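Local coordinates for putative cell surface protein (Streptococcus pyogenes, PDB 4OFQ) that probably acts as a cell-surface adhesin of the antigen I/II family, this C-terminal part being built of beta sandwiches and binding calcium, at residues G52-K57 with Y142-L147; D199-Q204 with K254-V259; W224-N229 with L330-N335; D110-L115 with M129-D134. All coordinates share one frame; numbering follows the deposited sequence. Where two conformers were deposited one is given.

Interaction 1 (G52-K57 with Y142-L147); sequences GMTAAK and YVQKGL
Gln144 NE2 donates to Met53 O at 2.9 Å, and this bond is one half of a two-point grip by which a single glutamine fastens the loop 52-57 to the turn that follows helix 135-143. Gln144 sits within a Schellman motif, in the type I turn from Val143 to Gly146. The other half of the grip uses backbone alone: Gly52 N gives its hydrogen to Gln144 O at 2.9 Å. Both bonds are nearly straight, with 165° at the hydrogen.

In the Schellman motif Gly146 turns to positive phi, Leu147 N reaches back to Tyr142 O at 2.9 Å, and Gly146 N bonds Val143 O at 3.0 Å. The carbonyl of Gln144 is directed outward at the loop.

The side chain reaches out to the loop. With CG opposite the backbone N across the first torsion (chi1 -169°) and the chain extended beyond it, the amide is delivered next to the peptide of Met53. NE2 lies in the carbonyl plane of Met53, and Met53 O in turn lies almost exactly in the amide plane of Gln144, a mutual flatness that should restrain rotation of the amide. Beyond the segments, Tyr139 of helix 135-143 hydrogen-bonds Ala55 N through its hydroxyl and lies against Gln144, giving the loop a further hold. Thr54 runs beside the glutamine and points the same way, but its OG1 stays 4.0 Å from Gln144 NE2, too far for a hydrogen bond.

Interaction 2 (D199-Q204 with K254-V259); sequences DKEGGQ and KVLATV
Glu201 lies in a type I beta turn running from Lys200 to Gly203, closed by Gly203 N bonding Lys200 O at 2.8 Å, and it faces Lys254 on strand 248-257, an outermost strand of a four-stranded antiparallel sheet. The backbones stay well apart, the CA of Glu201 being 10.3 Å from the CA of Lys254, and the side chains bridge the difference.

They do so as a salt bridge. Glu201 is fully extended, CG lying opposite the backbone N (chi1 -176°), and presents its carboxylate to the ammonium group of Lys254, which bends at chi3 to meet it; the two chains cross at about a right angle. Lys254 NZ stands 2.7 Å from Glu201 OE1, on its syn lone pair, with a weak second bond to Glu201 OE2 at 2.9 Å. Two residues along the strand, on the same face, Leu256 brings CD1 to 4.0 Å from Glu201 OE2, and Phe313 of the neighbouring strand touches both Leu256 and Glu201. Val255 points the other way, towards strand 289-294.

An ion pair with one strong and one weak bond carries the link, and Leu256 adds a marginal apolar contact. Since none of the touching residues is fully buried, solvent probably screens the charges, and the attraction may be modest.

Interaction 3 (W224-N229 with L330-N335); sequences WVVPTN and LYVNGN
Trp224 and Val226 meet Leu330 and Val332 in a contact made by apolar side chains, between the segment that follows strand 216-222 and the end of strand 323-332. Leu330 puts one methyl against the start of the first segment: its CD2 is 4.1 Å from Trp224 CB and touches the backbone amide too, at 3.4 Å from Trp224 N. Val332 uses CG1 for both of its contacts. This methyl approaches the indole at its edge, near the ring plane, 4.2 Å from Trp224 CZ3, and lies 4.4 Å from Val226 CG2. The indole runs forward beside its own segment, CG opposite the backbone N (chi1 176°), and the amide N of Val226 lies above one face towards the rim.

Hydrogen bonds within the segments are found in 330-335. Val332 to Asn335 form a type I' turn, the tight two-residue connection of a beta hairpin, with Asn333 and Gly334 at its corners. Val332 N bonds Asn335 O at 3.0 Å, and Val332 O is gripped twice, by Asn335 N at 2.9 Å and by Asn335 ND2 at 3.0 Å, the latter nearly in line with the carbonyl bond. Around the contact, Asn333 and Asn335 also bond Asn36, and Tyr237 bonds Trp224 O.

Methyl groups and an indole edge thus supply the cohesion between segments, by fit without directional bonds, while the polar turn probably contributes to fixing the hairpin and so the position of Val332.

Interaction 4 (D110-L115 with M129-D134); sequences DKLKAL and MWVAKD
Leu112 meets Val131 and Met129 where helix 110-119 lies over strand 127-132, and these three side chains are the packed part of the contact. The fork of the leucine closes on one methyl: Val131 CG2 is 4.0 Å from Leu112 CD2 and 4.2 Å from Leu112 CD1. Val131 has CG1 opposite its backbone N (chi1 -180°), which leaves CG2 to meet the helix. The two side chains approach aslant, with the backbones kept apart at 9.0 Å between the CA atoms of Leu112 and Val131. Buried beside them, Met129 extends its CE to 4.3 Å from Leu112 CB, a slightly longer reach and a less certain one, since the methionine was modelled in two conformers. Arg100 of the adjacent strand 97-102 touches both Leu112 and Met129.

The loose side lies with Leu115 and Lys111. Leu115, one turn along the helix, has its CB directed at the strand yet stays 6.5 Å away at its nearest and packs on Ile65 instead. Towards solvent, the exposed Lys111 carries its chain in the direction of the strand without making contact.

Alternation of the strand gives each face its own task. Met129 and Val131 face the helix, whereas Trp130 points the other way and meets Tyr151 of strand 149-157 edge-to-face. Here is a beta sandwich with a short helix laid on the outer face of one sheet, strand 149-157 belonging to the sheet across the interior.

How the interactions relate
The four contacts fall into two pairs within an elongated chain, one in the C2 domain of the antigen I/II family, the other in the C-terminal domain. Interactions 1 and 4 share the C2 domain: their centres are 19 Å apart, their nearest atoms about 7 Å, and strand 127-132 of interaction 4 leads into helix 135-143; interaction 1 lies where the chain leaves that helix. Interactions 2 and 3 share the C-terminal domain, interleave along the sequence and touch, Val259 CG1 lying 4.0 Å from Val225 CG1. Between the pairs the gap is wide, with 68 Å from the centre of interaction 1 to that of interaction 2. The calcium ion, held at Asp69, Tyr70, Val124 and Glu126, is about 11 Å from the Met129 side chain of interaction 4.

Interaction 1 (G52-K57 with Y142-L147)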
loop_
_atom_site.group_PDB
_atom_site.type_symbol
_atom_site.label_atom_id
_atom_site.label_comp_id
_atom_site.label_asym_id
_atom_site.label_seq_id
_atom_site.Cartn_x
_atom_site.Cartn_y
_atom_site.Cartn_z
ATOM N N GLY A 52 -1.330 -27.604 29.344
ATOM C CA GLY A 52 -1.219 -28.539 30.448
ATOM C C GLY A 52 -1.614 -27.986 31.806
ATOM O O GLY A 52 -1.571 -28.707 32.799
ATOM N N MET A 53 -2.005 -26.715 31.858
ATOM C CA MET A 53 -2.446 -26.123 33.117
ATOM C C MET A 53 -3.951 -26.280 33.289
ATOM O O MET A 53 -4.662 -26.655 32.349
ATOM C CB MET A 53 -2.071 -24.643 33.187
ATOM C CG MET A 53 -0.626 -24.346 32.798
ATOM S SD MET A 53 -0.031 -22.767 33.442
ATOM C CE MET A 53 -1.067 -21.595 32.605
ATOM N N THR A 54 -4.434 -25.978 34.490
ATOM C CA THR A 54 -5.869 -25.973 34.756
ATOM C C THR A 54 -6.319 -24.630 35.321
ATOM O O THR A 54 -6.032 -24.310 36.475
ATOM C CB THR A 54 -6.258 -27.078 35.744
ATOM O OG1 THR A 54 -5.798 -28.334 35.237
ATOM C CG2 THR A 54 -7.771 -27.120 35.917
ATOM N N ALA A 55 -7.021 -23.854 34.500
ATOM C CA ALA A 55 -7.560 -22.566 34.920
ATOM C C ALA A 55 -8.831 -22.767 35.736
ATOM O O ALA A 55 -9.570 -23.727 35.511
ATOM C CB ALA A 55 -7.841 -21.696 33.718
ATOM N N ALA A 56 -9.079 -21.868 36.688
ATOM C CA ALA A 56 -10.309 -21.903 37.474
ATOM C C ALA A 56 -11.521 -21.708 36.575
ATOM O O ALA A 56 -11.464 -20.955 35.602
ATOM C CB ALA A 56 -10.282 -20.837 38.551
ATOM N N LYS A 57 -12.623 -22.377 36.910
ATOM C CA LYS A 57 -13.834 -22.306 36.086
ATOM C C LYS A 57 -14.321 -20.870 35.938
ATOM O O LYS A 57 -14.767 -20.470 34.869
ATOM C CB LYS A 57 -14.949 -23.173 36.671
ATOM C CG LYS A 57 -14.593 -24.647 36.802
ATOM C CD LYS A 57 -14.449 -25.321 35.439
ATOM C CE LYS A 57 -14.189 -26.823 35.581
ATOM N NZ LYS A 57 -14.309 -27.556 34.282
ATOM N N TYR A 142 -8.441 -25.777 22.610
ATOM C CA TYR A 142 -7.282 -25.049 22.086
ATOM C C TYR A 142 -6.368 -24.463 23.153
ATOM O O TYR A 142 -5.178 -24.726 23.143
ATOM C CB TYR A 142 -7.726 -23.973 21.082
ATOM C CG TYR A 142 -8.594 -24.576 20.006
ATOM C CD1 TYR A 142 -8.050 -25.417 19.045
ATOM C CD2 TYR A 142 -9.959 -24.361 19.992
ATOM C CE1 TYR A 142 -8.841 -26.001 18.079
ATOM C CE2 TYR A 142 -10.760 -24.949 19.042
ATOM C CZ TYR A 142 -10.200 -25.766 18.089
ATOM O OH TYR A 142 -11.007 -26.347 17.138
ATOM N N VAL A 143 -6.929 -23.684 24.072
ATOM C CA VAL A 143 -6.129 -22.964 25.062
ATOM C C VAL A 143 -5.325 -23.894 25.975
ATOM O O VAL A 143 -4.108 -23.731 26.141
ATOM C CB VAL A 143 -7.015 -22.072 25.936
ATOM C CG1 VAL A 143 -6.169 -21.350 26.979
ATOM C CG2 VAL A 143 -7.804 -21.082 25.063
ATOM N N GLN A 144 -6.017 -24.863 26.563
ATOM C CA GLN A 144 -5.402 -25.806 27.496
ATOM C C GLN A 144 -4.426 -26.755 26.794
ATOM O O GLN A 144 -3.559 -27.362 27.436
ATOM C CB GLN A 144 -6.490 -26.602 28.227
ATOM C CG GLN A 144 -6.004 -27.420 29.407
ATOM C CD GLN A 144 -7.146 -28.067 30.170
ATOM O OE1 GLN A 144 -8.055 -28.641 29.574
ATOM N NE2 GLN A 144 -7.108 -27.972 31.496
ATOM N N LYS A 145 -4.576 -26.886 25.479
ATOM C CA LYS A 145 -3.650 -27.692 24.688
ATOM C C LYS A 145 -2.486 -26.867 24.131
ATOM O O LYS A 145 -1.610 -27.397 23.445
ATOM C CB LYS A 145 -4.396 -28.398 23.554
ATOM C CG LYS A 145 -5.471 -29.367 24.053
ATOM C CD LYS A 145 -6.104 -30.133 22.898
ATOM C CE LYS A 145 -7.141 -31.119 23.400
ATOM N NZ LYS A 145 -7.818 -31.822 22.273
ATOM N N GLY A 146 -2.484 -25.570 24.424
ATOM C CA GLY A 146 -1.419 -24.692 23.971
ATOM C C GLY A 146 -1.391 -24.528 22.457
ATOM O O GLY A 146 -0.335 -24.340 21.860
ATOM N N LEU A 147 -2.561 -24.593 21.835
ATOM C CA LEU A 147 -2.668 -24.485 20.388
ATOM C C LEU A 147 -2.956 -23.048 19.964
ATOM O O LEU A 147 -4.093 -22.572 20.082
ATOM C CB LEU A 147 -3.760 -25.429 19.870
ATOM C CG LEU A 147 -3.554 -26.925 20.142
ATOM C CD1 LEU A 147 -4.792 -27.755 19.802
ATOM C CD2 LEU A 147 -2.362 -27.412 19.342
#

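Interaction 2 (D199-Q204 with K254-V259)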
loop_
_atom_site.group_PDB
_atom_site.type_symbol
_atom_site.label_atom_id
_atom_site.label_comp_id
_atom_site.label_asym_id
_atom_site.label_seq_id
_atom_site.Cartn_x
_atom_site.Cartn_y
_atom_site.Cartn_z
ATOM N N ASP A 199 11.148 25.371 -24.140
ATOM C CA ASP A 199 11.593 25.719 -25.478
ATOM C C ASP A 199 12.481 24.605 -26.027
ATOM O O ASP A 199 12.463 24.296 -27.216
ATOM C CB ASP A 199 12.383 27.035 -25.423
ATOM C CG ASP A 199 13.309 27.122 -24.206
ATOM O OD1 ASP A 199 13.126 26.353 -23.233
ATOM O OD2 ASP A 199 14.213 27.979 -24.208
ATOM N N LYS A 200 13.256 24.005 -25.134
ATOM C CA LYS A 200 14.201 22.953 -25.489
ATOM C C LYS A 200 14.515 22.134 -24.262
ATOM O O LYS A 200 14.396 22.627 -23.138
ATOM C CB LYS A 200 15.487 23.554 -26.072
ATOM C CG LYS A 200 16.133 24.606 -25.196
ATOM C CD LYS A 200 17.054 25.493 -26.018
ATOM C CE LYS A 200 16.950 26.946 -25.572
ATOM N NZ LYS A 200 16.795 27.869 -26.735
ATOM N N GLU A 201 14.912 20.884 -24.482
ATOM C CA GLU A 201 15.138 19.920 -23.401
ATOM C C GLU A 201 15.962 20.424 -22.204
ATOM O O GLU A 201 15.595 20.179 -21.059
ATOM C CB GLU A 201 15.735 18.625 -23.946
ATOM C CG GLU A 201 15.904 17.535 -22.895
ATOM C CD GLU A 201 16.450 16.265 -23.492
ATOM O OE1 GLU A 201 16.327 16.105 -24.728
ATOM O OE2 GLU A 201 17.006 15.436 -22.740
ATOM N N GLY A 202 17.057 21.131 -22.455
ATOM C CA GLY A 202 17.856 21.639 -21.346
ATOM C C GLY A 202 17.598 23.098 -21.005
ATOM O O GLY A 202 18.398 23.727 -20.316
ATOM N N GLY A 203 16.483 23.638 -21.488
ATOM C CA GLY A 203 16.195 25.059 -21.367
ATOM C C GLY A 203 15.361 25.427 -20.149
ATOM O O GLY A 203 15.244 24.646 -19.206
ATOM N N GLN A 204 14.792 26.630 -20.176
ATOM C CA GLN A 204 13.991 27.145 -19.070
ATOM C C GLN A 204 12.512 26.886 -19.331
ATOM O O GLN A 204 12.090 26.768 -20.480
ATOM C CB GLN A 204 14.229 28.647 -18.889
ATOM C CG GLN A 204 14.415 29.079 -17.430
ATOM C CD GLN A 204 13.335 30.047 -16.944
ATOM O OE1 GLN A 204 13.041 31.048 -17.599
ATOM N NE2 GLN A 204 12.747 29.748 -15.787
ATOM N N LYS A 254 11.541 10.651 -25.943
ATOM C CA LYS A 254 12.755 10.063 -25.392
ATOM C C LYS A 254 12.442 9.742 -23.937
ATOM O O LYS A 254 11.604 10.402 -23.323
ATOM C CB LYS A 254 13.917 11.064 -25.477
ATOM C CG LYS A 254 15.213 10.568 -24.852
ATOM C CD LYS A 254 16.417 11.443 -25.220
ATOM C CE LYS A 254 16.243 12.875 -24.742
ATOM N NZ LYS A 254 17.486 13.689 -24.952
ATOM N N VAL A 255 13.089 8.727 -23.383
ATOM C CA VAL A 255 12.873 8.403 -21.971
ATOM C C VAL A 255 14.220 8.094 -21.299
ATOM O O VAL A 255 15.020 7.309 -21.832
ATOM C CB VAL A 255 11.869 7.230 -21.816
ATOM C CG1 VAL A 255 12.320 6.025 -22.639
ATOM C CG2 VAL A 255 11.711 6.853 -20.335
ATOM N N LEU A 256 14.490 8.748 -20.168
ATOM C CA LEU A 256 15.795 8.648 -19.512
ATOM C C LEU A 256 15.673 8.214 -18.059
ATOM O O LEU A 256 14.749 8.616 -17.355
ATOM C CB LEU A 256 16.510 10.000 -19.533
ATOM C CG LEU A 256 16.705 10.648 -20.900
ATOM C CD1 LEU A 256 17.339 12.027 -20.756
ATOM C CD2 LEU A 256 17.560 9.747 -21.759
ATOM N N ALA A 257 16.630 7.424 -17.595
ATOM C CA ALA A 257 16.660 7.061 -16.181
ATOM C C ALA A 257 16.960 8.308 -15.358
ATOM O O ALA A 257 17.821 9.106 -15.731
ATOM C CB ALA A 257 17.704 5.979 -15.929
ATOM N N THR A 258 16.230 8.497 -14.256
ATOM C CA THR A 258 16.502 9.625 -13.365
ATOM C C THR A 258 17.213 9.231 -12.069
ATOM O O THR A 258 17.519 10.090 -11.238
ATOM C CB THR A 258 15.219 10.401 -13.029
ATOM O OG1 THR A 258 14.198 9.482 -12.637
ATOM C CG2 THR A 258 14.745 11.185 -14.244
ATOM N N VAL A 259 17.464 7.933 -11.899
ATOM C CA VAL A 259 18.272 7.411 -10.800
ATOM C C VAL A 259 19.088 6.244 -11.342
ATOM O O VAL A 259 18.770 5.723 -12.407
ATOM C CB VAL A 259 17.406 6.845 -9.648
ATOM C CG1 VAL A 259 16.588 7.946 -8.969
ATOM C CG2 VAL A 259 16.501 5.720 -10.157
#

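Interaction 3 (W224-N229 with L330-N335)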
loop_
_atom_site.group_PDB
_atom_site.type_symbol
_atom_site.label_atom_id
_atom_site.label_comp_id
_atom_site.label_asym_id
_atom_site.label_seq_id
_atom_site.Cartn_x
_atom_site.Cartn_y
_atom_site.Cartn_z
ATOM N N TRP A 224 7.580 9.614 -11.034
ATOM C CA TRP A 224 7.802 9.530 -9.600
ATOM C C TRP A 224 8.935 8.548 -9.373
ATOM O O TRP A 224 9.041 7.541 -10.073
ATOM C CB TRP A 224 6.507 9.051 -8.903
ATOM C CG TRP A 224 6.618 8.829 -7.432
ATOM C CD1 TRP A 224 6.805 9.778 -6.466
ATOM C CD2 TRP A 224 6.526 7.572 -6.742
ATOM N NE1 TRP A 224 6.862 9.188 -5.223
ATOM C CE2 TRP A 224 6.680 7.837 -5.365
ATOM C CE3 TRP A 224 6.323 6.253 -7.159
ATOM C CZ2 TRP A 224 6.634 6.831 -4.397
ATOM C CZ3 TRP A 224 6.278 5.247 -6.194
ATOM C CH2 TRP A 224 6.444 5.545 -4.829
ATOM N N VAL A 225 9.803 8.846 -8.414
ATOM C CA VAL A 225 10.891 7.930 -8.087
ATOM C C VAL A 225 10.394 6.886 -7.072
ATOM O O VAL A 225 9.916 7.233 -5.990
ATOM C CB VAL A 225 12.101 8.672 -7.526
ATOM C CG1 VAL A 225 13.140 7.671 -7.053
ATOM C CG2 VAL A 225 12.699 9.627 -8.602
ATOM N N VAL A 226 10.496 5.612 -7.441
ATOM C CA VAL A 226 10.125 4.518 -6.550
ATOM C C VAL A 226 11.264 4.314 -5.569
ATOM O O VAL A 226 12.395 4.058 -5.979
ATOM C CB VAL A 226 9.876 3.227 -7.349
ATOM C CG1 VAL A 226 9.475 2.081 -6.437
ATOM C CG2 VAL A 226 8.789 3.460 -8.383
ATOM N N PRO A 227 10.976 4.438 -4.267
ATOM C CA PRO A 227 12.022 4.449 -3.243
ATOM C C PRO A 227 12.469 3.061 -2.851
ATOM O O PRO A 227 11.731 2.091 -3.081
ATOM C CB PRO A 227 11.320 5.098 -2.047
ATOM C CG PRO A 227 9.892 4.612 -2.189
ATOM C CD PRO A 227 9.632 4.646 -3.687
ATOM N N THR A 228 13.652 2.973 -2.246
ATOM C CA THR A 228 14.132 1.710 -1.708
ATOM C C THR A 228 13.451 1.451 -0.375
ATOM O O THR A 228 12.759 2.325 0.150
ATOM C CB THR A 228 15.663 1.692 -1.519
ATOM O OG1 THR A 228 16.040 2.717 -0.594
ATOM C CG2 THR A 228 16.366 1.935 -2.841
ATOM N N ASN A 229 13.655 0.250 0.160
ATOM C CA ASN A 229 12.969 -0.195 1.373
ATOM C C ASN A 229 11.442 -0.152 1.211
ATOM O O ASN A 229 10.701 0.273 2.105
ATOM C CB ASN A 229 13.440 0.597 2.597
ATOM C CG ASN A 229 13.296 -0.187 3.893
ATOM O OD1 ASN A 229 12.752 0.316 4.872
ATOM N ND2 ASN A 229 13.779 -1.427 3.898
ATOM N N LEU A 330 0.727 9.365 -14.641
ATOM C CA LEU A 330 1.628 8.234 -14.522
ATOM C C LEU A 330 0.861 7.133 -13.799
ATOM O O LEU A 330 0.128 7.400 -12.851
ATOM C CB LEU A 330 2.862 8.630 -13.703
ATOM C CG LEU A 330 3.942 7.563 -13.583
ATOM C CD1 LEU A 330 4.618 7.317 -14.951
ATOM C CD2 LEU A 330 4.968 7.936 -12.497
ATOM N N TYR A 331 1.012 5.902 -14.256
ATOM C CA TYR A 331 0.407 4.762 -13.571
ATOM C C TYR A 331 1.545 3.953 -12.985
ATOM O O TYR A 331 2.382 3.452 -13.721
ATOM C CB TYR A 331 -0.415 3.920 -14.546
ATOM C CG TYR A 331 -1.697 4.605 -14.964
ATOM C CD1 TYR A 331 -1.715 5.489 -16.033
ATOM C CD2 TYR A 331 -2.888 4.388 -14.270
ATOM C CE1 TYR A 331 -2.884 6.132 -16.415
ATOM C CE2 TYR A 331 -4.052 5.026 -14.641
ATOM C CZ TYR A 331 -4.046 5.892 -15.716
ATOM O OH TYR A 331 -5.198 6.538 -16.088
ATOM N N VAL A 332 1.613 3.874 -11.658
ATOM C CA VAL A 332 2.634 3.055 -11.007
ATOM C C VAL A 332 1.927 1.931 -10.274
ATOM O O VAL A 332 1.205 2.194 -9.310
ATOM C CB VAL A 332 3.429 3.868 -9.964
ATOM C CG1 VAL A 332 4.516 2.996 -9.330
ATOM C CG2 VAL A 332 4.042 5.096 -10.611
ATOM N N ASN A 333 2.123 0.688 -10.724
ATOM C CA ASN A 333 1.406 -0.448 -10.151
ATOM C C ASN A 333 -0.098 -0.167 -9.996
ATOM O O ASN A 333 -0.686 -0.395 -8.948
ATOM C CB ASN A 333 2.039 -0.900 -8.819
ATOM C CG ASN A 333 3.358 -1.649 -9.019
ATOM O OD1 ASN A 333 3.906 -1.677 -10.114
ATOM N ND2 ASN A 333 3.860 -2.266 -7.958
ATOM N N GLY A 334 -0.704 0.368 -11.048
ATOM C CA GLY A 334 -2.132 0.612 -11.042
ATOM C C GLY A 334 -2.598 1.889 -10.358
ATOM O O GLY A 334 -3.790 2.205 -10.416
ATOM N N ASN A 335 -1.683 2.619 -9.717
ATOM C CA ASN A 335 -2.041 3.888 -9.073
ATOM C C ASN A 335 -1.890 5.028 -10.064
ATOM O O ASN A 335 -0.796 5.263 -10.559
ATOM C CB ASN A 335 -1.136 4.177 -7.869
ATOM C CG ASN A 335 -1.256 3.126 -6.779
ATOM O OD1 ASN A 335 -2.137 3.205 -5.917
ATOM N ND2 ASN A 335 -0.369 2.146 -6.807
#

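Interaction 4 (D110-L115 with M129-D134)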
loop_
_atom_site.group_PDB
_atom_site.type_symbol
_atom_site.label_atom_id
_atom_site.label_comp_id
_atom_site.label_asym_id
_atom_site.label_seq_id
_atom_site.Cartn_x
_atom_site.Cartn_y
_atom_site.Cartn_z
ATOM N N ASP A 110 -22.072 -4.149 27.031
ATOM C CA ASP A 110 -21.554 -3.765 28.351
ATOM C C ASP A 110 -20.587 -4.777 28.969
ATOM O O ASP A 110 -19.605 -4.401 29.608
ATOM C CB ASP A 110 -22.701 -3.440 29.316
ATOM C CG ASP A 110 -23.746 -4.541 29.382
ATOM O OD1 ASP A 110 -23.503 -5.645 28.844
ATOM O OD2 ASP A 110 -24.817 -4.303 29.983
ATOM N N LYS A 111 -20.857 -6.059 28.765
ATOM C CA LYS A 111 -19.982 -7.106 29.278
ATOM C C LYS A 111 -18.612 -7.070 28.614
ATOM O O LYS A 111 -17.581 -7.173 29.287
ATOM C CB LYS A 111 -20.614 -8.484 29.072
ATOM C CG LYS A 111 -19.756 -9.625 29.599
ATOM C CD LYS A 111 -20.281 -10.994 29.169
ATOM C CE LYS A 111 -19.951 -11.293 27.710
ATOM N NZ LYS A 111 -20.340 -12.681 27.351
ATOM N N LEU A 112 -18.597 -6.943 27.289
ATOM C CA LEU A 112 -17.340 -6.916 26.560
ATOM C C LEU A 112 -16.577 -5.631 26.860
ATOM O O LEU A 112 -15.344 -5.627 26.946
ATOM C CB LEU A 112 -17.585 -7.069 25.051
ATOM C CG LEU A 112 -18.134 -8.431 24.625
ATOM C CD1 LEU A 112 -18.421 -8.450 23.138
ATOM C CD2 LEU A 112 -17.124 -9.513 24.977
ATOM N N LYS A 113 -17.310 -4.537 27.022
ATOM C CA LYS A 113 -16.684 -3.255 27.318
ATOM C C LYS A 113 -16.000 -3.307 28.689
ATOM O O LYS A 113 -14.888 -2.800 28.860
ATOM C CB LYS A 113 -17.727 -2.139 27.257
ATOM C CG LYS A 113 -17.165 -0.718 27.238
ATOM C CD LYS A 113 -18.307 0.306 27.200
ATOM C CE LYS A 113 -17.794 1.732 27.334
ATOM N NZ LYS A 113 -18.916 2.712 27.182
ATOM N N ALA A 114 -16.665 -3.937 29.656
ATOM C CA ALA A 114 -16.101 -4.103 30.989
ATOM C C ALA A 114 -14.867 -5.007 30.961
ATOM O O ALA A 114 -13.878 -4.746 31.649
ATOM C CB ALA A 114 -17.152 -4.652 31.945
ATOM N N LEU A 115 -14.933 -6.074 30.171
ATOM C CA LEU A 115 -13.785 -6.956 29.966
ATOM C C LEU A 115 -12.569 -6.214 29.411
ATOM O O LEU A 115 -11.462 -6.357 29.925
ATOM C CB LEU A 115 -14.154 -8.129 29.052
ATOM C CG LEU A 115 -14.853 -9.290 29.763
ATOM C CD1 LEU A 115 -15.333 -10.337 28.770
ATOM C CD2 LEU A 115 -13.926 -9.920 30.794
ATOM N N MET A 129 -12.913 -7.287 17.071
ATOM C CA MET A 129 -12.652 -8.235 18.139
ATOM C C MET A 129 -13.251 -9.589 17.788
ATOM O O MET A 129 -14.281 -9.655 17.113
ATOM C CB MET A 129 -13.117 -7.704 19.510
ATOM C CG MET A 129 -14.608 -7.464 19.670
ATOM S SD MET A 129 -15.005 -6.557 21.196
ATOM C CE MET A 129 -14.193 -7.550 22.450
ATOM N N TRP A 130 -12.569 -10.661 18.193
ATOM C CA TRP A 130 -13.090 -12.019 18.034
ATOM C C TRP A 130 -13.280 -12.606 19.433
ATOM O O TRP A 130 -12.356 -12.577 20.261
ATOM C CB TRP A 130 -12.120 -12.880 17.223
ATOM C CG TRP A 130 -12.109 -12.566 15.775
ATOM C CD1 TRP A 130 -12.842 -13.177 14.804
ATOM C CD2 TRP A 130 -11.345 -11.541 15.118
ATOM N NE1 TRP A 130 -12.565 -12.610 13.580
ATOM C CE2 TRP A 130 -11.651 -11.605 13.746
ATOM C CE3 TRP A 130 -10.418 -10.588 15.558
ATOM C CZ2 TRP A 130 -11.079 -10.739 12.802
ATOM C CZ3 TRP A 130 -9.846 -9.726 14.609
ATOM C CH2 TRP A 130 -10.177 -9.820 13.255
ATOM N N VAL A 131 -14.486 -13.100 19.720
ATOM C CA VAL A 131 -14.824 -13.565 21.067
ATOM C C VAL A 131 -15.189 -15.034 21.009
ATOM O O VAL A 131 -16.042 -15.430 20.213
ATOM C CB VAL A 131 -16.023 -12.779 21.655
ATOM C CG1 VAL A 131 -16.366 -13.275 23.079
ATOM C CG2 VAL A 131 -15.731 -11.276 21.644
ATOM N N ALA A 132 -14.540 -15.860 21.822
ATOM C CA ALA A 132 -14.927 -17.274 21.862
ATOM C C ALA A 132 -16.390 -17.418 22.295
ATOM O O ALA A 132 -16.759 -16.975 23.387
ATOM C CB ALA A 132 -14.024 -18.045 22.807
ATOM N N LYS A 133 -17.201 -18.053 21.448
ATOM C CA LYS A 133 -18.622 -18.266 21.734
ATOM C C LYS A 133 -18.883 -19.193 22.930
ATOM O O LYS A 133 -19.890 -19.049 23.637
ATOM C CB LYS A 133 -19.333 -18.832 20.499
ATOM C CG LYS A 133 -19.302 -17.931 19.273
ATOM C CD LYS A 133 -20.010 -18.623 18.115
ATOM C CE LYS A 133 -19.927 -17.807 16.850
ATOM N NZ LYS A 133 -20.681 -18.498 15.763
ATOM N N ASP A 134 -17.991 -20.158 23.132
ATOM C CA ASP A 134 -18.126 -21.160 24.188
ATOM C C ASP A 134 -16.784 -21.267 24.900
ATOM O O ASP A 134 -15.951 -22.106 24.541
ATOM C CB ASP A 134 -18.517 -22.512 23.586
ATOM C CG ASP A 134 -18.867 -23.566 24.643
ATOM O OD1 ASP A 134 -18.403 -23.483 25.806
ATOM O OD2 ASP A 134 -19.601 -24.507 24.286
#